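Local coordinates for actin-related protein 8 (Homo sapiens, PDB 4FO0), which binds ATP with low basal ATPase activity, does not polymerise, and is a proposed core subunit of the INO80 chromatin-remodelling complex, at residues L196-D207 / M225-S236. Numbering follows the deposited sequence.
Sequences LKYYRCILLIPD and MGFSGIVVHQES
L196 CD1 rests 3.5 Å from the carbonyl O of M225 and near its CB. G226 then leaves helical geometry with a positive phi of 101°, a backbone shape that suits glycine. F227 slots its ring between two apolar groups: the CD2 branch of L196 lies over one face, and C201 CB sits 3.9 Å from the ring centroid over the other. With C201 SG anti to the backbone N (chi1 173°), the sulfur also stands above that second face, at a longer distance. The next residue, S228, grips one carbonyl twice. Its backbone N meets Y199 O at 3.1 Å, almost in line with the C=O, while its OG donates to the same Y199 O from above the carbonyl plane. G229 O accepts the N-H of C201, and from the pairing of C201 with I230 the parallel ladder of strands 200-205 and 229-234 runs on. Here C201, L203 and I205 exchange backbone hydrogen bonds with V231, H233 and E235, including V231 N to C201 O at 2.7 Å. I230 and V232 pack with C201 and L203 on the side covered by helix 211-225; V231 lies beside I202 on the other. V232 CG1 also meets I205 CG2 at 3.5 Å, the two side chains crossing at about a right angle, with I205 CG1 between its backbone N and carbonyl carbon (chi1 68°). Beyond the N-cap residue Q234, the E235 carboxylate reaches past P206 toward H21, near the magnesium ion. S236 OG lies 2.5 Å from D207 OD1, too short to be trusted in detail; D207 OD1 also bonds to S268 OG. In this beta-alpha-beta crossover of the actin fold, apolar contacts seal the helix-covered side, whereas polar and acidic groups gather where the strands end, consistent with a scaffold that places E235 at the edge of the nucleotide site.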
loop_
_atom_site.group_PDB
_atom_site.type_symbol
_atom_site.label_atom_id
_atom_site.label_comp_id
_atom_site.label_asym_id
_atom_site.label_seq_id
_atom_site.Cartn_x
_atom_site.Cartn_y
_atom_site.Cartn_z
ATOM N N LEU A 196 -24.906 5.043 -13.680
ATOM C CA LEU A 196 -23.515 5.305 -14.027
ATOM C C LEU A 196 -23.367 5.939 -15.410
ATOM O O LEU A 196 -22.346 6.561 -15.707
ATOM C CB LEU A 196 -22.652 4.049 -13.865
ATOM C CG LEU A 196 -22.425 3.682 -12.390
ATOM C CD1 LEU A 196 -21.611 2.418 -12.230
ATOM C CD2 LEU A 196 -21.754 4.820 -11.641
ATOM N N LYS A 197 -24.395 5.799 -16.241
ATOM C CA LYS A 197 -24.401 6.419 -17.565
ATOM C C LYS A 197 -24.229 7.941 -17.519
ATOM O O LYS A 197 -23.787 8.546 -18.499
ATOM C CB LYS A 197 -25.682 6.067 -18.319
ATOM C CG LYS A 197 -26.958 6.488 -17.622
ATOM C CD LYS A 197 -28.160 5.879 -18.336
ATOM C CE LYS A 197 -29.468 6.148 -17.606
ATOM N NZ LYS A 197 -30.532 5.182 -18.016
ATOM N N TYR A 198 -24.574 8.554 -16.389
ATOM C CA TYR A 198 -24.399 9.993 -16.218
ATOM C C TYR A 198 -23.049 10.324 -15.604
ATOM O O TYR A 198 -22.737 11.492 -15.382
ATOM C CB TYR A 198 -25.493 10.583 -15.327
ATOM C CG TYR A 198 -26.897 10.168 -15.702
ATOM C CD1 TYR A 198 -27.333 10.219 -17.022
ATOM C CD2 TYR A 198 -27.789 9.716 -14.733
ATOM C CE1 TYR A 198 -28.629 9.836 -17.366
ATOM C CE2 TYR A 198 -29.083 9.333 -15.067
ATOM C CZ TYR A 198 -29.498 9.395 -16.383
ATOM O OH TYR A 198 -30.780 9.008 -16.716
ATOM N N TYR A 199 -22.247 9.302 -15.320
ATOM C CA TYR A 199 -20.942 9.524 -14.703
ATOM C C TYR A 199 -19.772 9.209 -15.614
ATOM O O TYR A 199 -19.878 8.424 -16.556
ATOM C CB TYR A 199 -20.798 8.707 -13.426
ATOM C CG TYR A 199 -21.639 9.217 -12.298
ATOM C CD1 TYR A 199 -21.087 10.007 -11.298
ATOM C CD2 TYR A 199 -22.990 8.921 -12.235
ATOM C CE1 TYR A 199 -21.865 10.477 -10.249
ATOM C CE2 TYR A 199 -23.772 9.389 -11.204
ATOM C CZ TYR A 199 -23.219 10.168 -10.209
ATOM O OH TYR A 199 -24.025 10.630 -9.173
ATOM N N ARG A 200 -18.653 9.843 -15.303
ATOM C CA ARG A 200 -17.378 9.517 -15.892
ATOM C C ARG A 200 -16.438 9.064 -14.789
ATOM O O ARG A 200 -16.689 9.288 -13.599
ATOM C CB ARG A 200 -16.789 10.723 -16.612
ATOM C CG ARG A 200 -17.369 10.917 -17.989
ATOM C CD ARG A 200 -16.868 12.208 -18.594
ATOM N NE ARG A 200 -17.198 13.335 -17.733
ATOM C CZ ARG A 200 -16.825 14.585 -17.971
ATOM N NH1 ARG A 200 -16.114 14.861 -19.055
ATOM N NH2 ARG A 200 -17.165 15.550 -17.128
ATOM N N CYS A 201 -15.340 8.447 -15.200
ATOM C CA CYS A 201 -14.420 7.819 -14.274
ATOM C C CYS A 201 -12.958 8.216 -14.480
ATOM O O CYS A 201 -12.446 8.227 -15.597
ATOM C CB CYS A 201 -14.546 6.305 -14.407
ATOM S SG CYS A 201 -13.326 5.405 -13.454
ATOM N N ILE A 202 -12.280 8.532 -13.391
ATOM C CA ILE A 202 -10.837 8.631 -13.435
ATOM C C ILE A 202 -10.231 7.412 -12.751
ATOM O O ILE A 202 -10.411 7.212 -11.547
ATOM C CB ILE A 202 -10.358 9.873 -12.721
ATOM C CG1 ILE A 202 -11.037 11.116 -13.330
ATOM C CG2 ILE A 202 -8.835 9.912 -12.747
ATOM C CD1 ILE A 202 -10.088 12.097 -13.976
ATOM N N LEU A 203 -9.527 6.598 -13.530
ATOM C CA LEU A 203 -8.872 5.404 -13.022
ATOM C C LEU A 203 -7.364 5.591 -12.848
ATOM O O LEU A 203 -6.632 5.809 -13.819
ATOM C CB LEU A 203 -9.122 4.218 -13.955
ATOM C CG LEU A 203 -8.451 2.886 -13.562
ATOM C CD1 LEU A 203 -8.890 2.424 -12.174
ATOM C CD2 LEU A 203 -8.738 1.792 -14.571
ATOM N N LEU A 204 -6.897 5.492 -11.610
ATOM C CA LEU A 204 -5.465 5.543 -11.348
ATOM C C LEU A 204 -4.866 4.164 -11.539
ATOM O O LEU A 204 -5.431 3.164 -11.090
ATOM C CB LEU A 204 -5.207 5.979 -9.923
ATOM C CG LEU A 204 -5.057 7.462 -9.662
ATOM C CD1 LEU A 204 -6.291 8.218 -10.123
ATOM C CD2 LEU A 204 -4.803 7.643 -8.176
ATOM N N ILE A 205 -3.715 4.109 -12.194
ATOM C CA ILE A 205 -3.051 2.843 -12.435
ATOM C C ILE A 205 -1.600 2.917 -11.985
ATOM O O ILE A 205 -1.043 4.002 -11.833
ATOM C CB ILE A 205 -3.103 2.450 -13.916
ATOM C CG1 ILE A 205 -2.247 3.396 -14.760
ATOM C CG2 ILE A 205 -4.512 2.464 -14.409
ATOM C CD1 ILE A 205 -2.141 2.964 -16.187
ATOM N N PRO A 206 -0.979 1.755 -11.775
ATOM C CA PRO A 206 0.414 1.724 -11.324
ATOM C C PRO A 206 1.321 2.444 -12.310
ATOM O O PRO A 206 1.026 2.535 -13.500
ATOM C CB PRO A 206 0.757 0.232 -11.318
ATOM C CG PRO A 206 -0.584 -0.490 -11.307
ATOM C CD PRO A 206 -1.520 0.412 -12.058
ATOM N N ASP A 207 2.430 2.947 -11.796
ATOM C CA ASP A 207 3.444 3.598 -12.605
ATOM C C ASP A 207 3.974 2.672 -13.710
ATOM O O ASP A 207 4.002 3.043 -14.884
ATOM C CB ASP A 207 4.572 4.040 -11.678
ATOM C CG ASP A 207 5.438 5.095 -12.291
ATOM O OD1 ASP A 207 4.888 5.957 -13.009
ATOM O OD2 ASP A 207 6.665 5.054 -12.056
ATOM N N MET A 225 -19.742 -1.870 -16.429
ATOM C CA MET A 225 -20.295 -1.101 -15.326
ATOM C C MET A 225 -21.168 0.061 -15.812
ATOM O O MET A 225 -22.113 0.459 -15.126
ATOM C CB MET A 225 -19.185 -0.589 -14.417
ATOM C CG MET A 225 -18.653 -1.615 -13.444
ATOM S SD MET A 225 -17.271 -0.922 -12.523
ATOM C CE MET A 225 -18.063 -0.376 -11.018
ATOM N N GLY A 226 -20.847 0.610 -16.980
ATOM C CA GLY A 226 -21.726 1.570 -17.615
ATOM C C GLY A 226 -21.385 3.042 -17.508
ATOM O O GLY A 226 -22.237 3.892 -17.771
ATOM N N PHE A 227 -20.153 3.349 -17.116
ATOM C CA PHE A 227 -19.666 4.714 -17.180
ATOM C C PHE A 227 -19.658 5.146 -18.629
ATOM O O PHE A 227 -19.483 4.319 -19.514
ATOM C CB PHE A 227 -18.249 4.785 -16.657
ATOM C CG PHE A 227 -18.155 4.727 -15.178
ATOM C CD1 PHE A 227 -18.112 5.897 -14.431
ATOM C CD2 PHE A 227 -18.097 3.509 -14.526
ATOM C CE1 PHE A 227 -18.018 5.857 -13.055
ATOM C CE2 PHE A 227 -18.007 3.455 -13.151
ATOM C CZ PHE A 227 -17.967 4.641 -12.412
ATOM N N SER A 228 -19.815 6.438 -18.879
ATOM C CA SER A 228 -19.914 6.909 -20.250
ATOM C C SER A 228 -18.546 7.263 -20.788
ATOM O O SER A 228 -18.304 7.216 -22.002
ATOM C CB SER A 228 -20.846 8.114 -20.350
ATOM O OG SER A 228 -20.300 9.206 -19.654
ATOM N N GLY A 229 -17.645 7.613 -19.882
ATOM C CA GLY A 229 -16.282 7.907 -20.277
ATOM C C GLY A 229 -15.312 7.668 -19.145
ATOM O O GLY A 229 -15.715 7.519 -18.000
ATOM N N ILE A 230 -14.028 7.656 -19.471
ATOM C CA ILE A 230 -12.995 7.347 -18.508
ATOM C C ILE A 230 -11.720 8.073 -18.871
ATOM O O ILE A 230 -11.465 8.368 -20.040
ATOM C CB ILE A 230 -12.673 5.829 -18.507
ATOM C CG1 ILE A 230 -11.649 5.479 -17.425
ATOM C CG2 ILE A 230 -12.123 5.395 -19.857
ATOM C CD1 ILE A 230 -11.410 3.971 -17.291
ATOM N N VAL A 231 -10.919 8.351 -17.854
ATOM C CA VAL A 231 -9.552 8.798 -18.053
ATOM C C VAL A 231 -8.639 7.934 -17.200
ATOM O O VAL A 231 -8.842 7.780 -15.992
ATOM C CB VAL A 231 -9.350 10.252 -17.628
ATOM C CG1 VAL A 231 -7.872 10.580 -17.650
ATOM C CG2 VAL A 231 -10.138 11.193 -18.533
ATOM N N VAL A 232 -7.621 7.375 -17.828
ATOM C CA VAL A 232 -6.666 6.572 -17.095
ATOM C C VAL A 232 -5.402 7.385 -16.869
ATOM O O VAL A 232 -4.935 8.068 -17.773
ATOM C CB VAL A 232 -6.324 5.291 -17.860
ATOM C CG1 VAL A 232 -5.217 4.565 -17.168
ATOM C CG2 VAL A 232 -7.543 4.424 -17.973
ATOM N N HIS A 233 -4.860 7.333 -15.659
ATOM C CA HIS A 233 -3.581 7.970 -15.411
ATOM C C HIS A 233 -2.763 7.192 -14.388
ATOM O O HIS A 233 -3.299 6.393 -13.625
ATOM C CB HIS A 233 -3.785 9.406 -14.948
ATOM C CG HIS A 233 -2.790 10.366 -15.518
ATOM N ND1 HIS A 233 -1.545 9.969 -15.959
ATOM C CD2 HIS A 233 -2.864 11.701 -15.737
ATOM C CE1 HIS A 233 -0.890 11.022 -16.416
ATOM N NE2 HIS A 233 -1.668 12.084 -16.291
ATOM N N GLN A 234 -1.462 7.436 -14.369
ATOM C CA GLN A 234 -0.583 6.756 -13.437
ATOM C C GLN A 234 -0.685 7.355 -12.054
ATOM O O GLN A 234 -0.802 8.568 -11.903
ATOM C CB GLN A 234 0.844 6.837 -13.918
ATOM C CG GLN A 234 1.002 6.281 -15.290
ATOM C CD GLN A 234 2.308 6.682 -15.885
ATOM O OE1 GLN A 234 3.254 5.896 -15.913
ATOM N NE2 GLN A 234 2.389 7.924 -16.347
ATOM N N GLU A 235 -0.628 6.496 -11.044
ATOM C CA GLU A 235 -0.811 6.941 -9.679
ATOM C C GLU A 235 0.358 7.856 -9.275
ATOM O O GLU A 235 0.210 8.736 -8.429
ATOM C CB GLU A 235 -0.998 5.738 -8.729
ATOM C CG GLU A 235 0.253 4.872 -8.518
ATOM C CD GLU A 235 -0.036 3.420 -8.073
ATOM O OE1 GLU A 235 0.811 2.538 -8.355
ATOM O OE2 GLU A 235 -1.081 3.151 -7.437
ATOM N N SER A 236 1.513 7.669 -9.902
ATOM C CA SER A 236 2.683 8.488 -9.586
ATOM C C SER A 236 2.503 9.950 -10.025
ATOM O O SER A 236 2.821 10.877 -9.283
ATOM C CB SER A 236 3.929 7.900 -10.239
ATOM O OG SER A 236 3.661 7.588 -11.595
#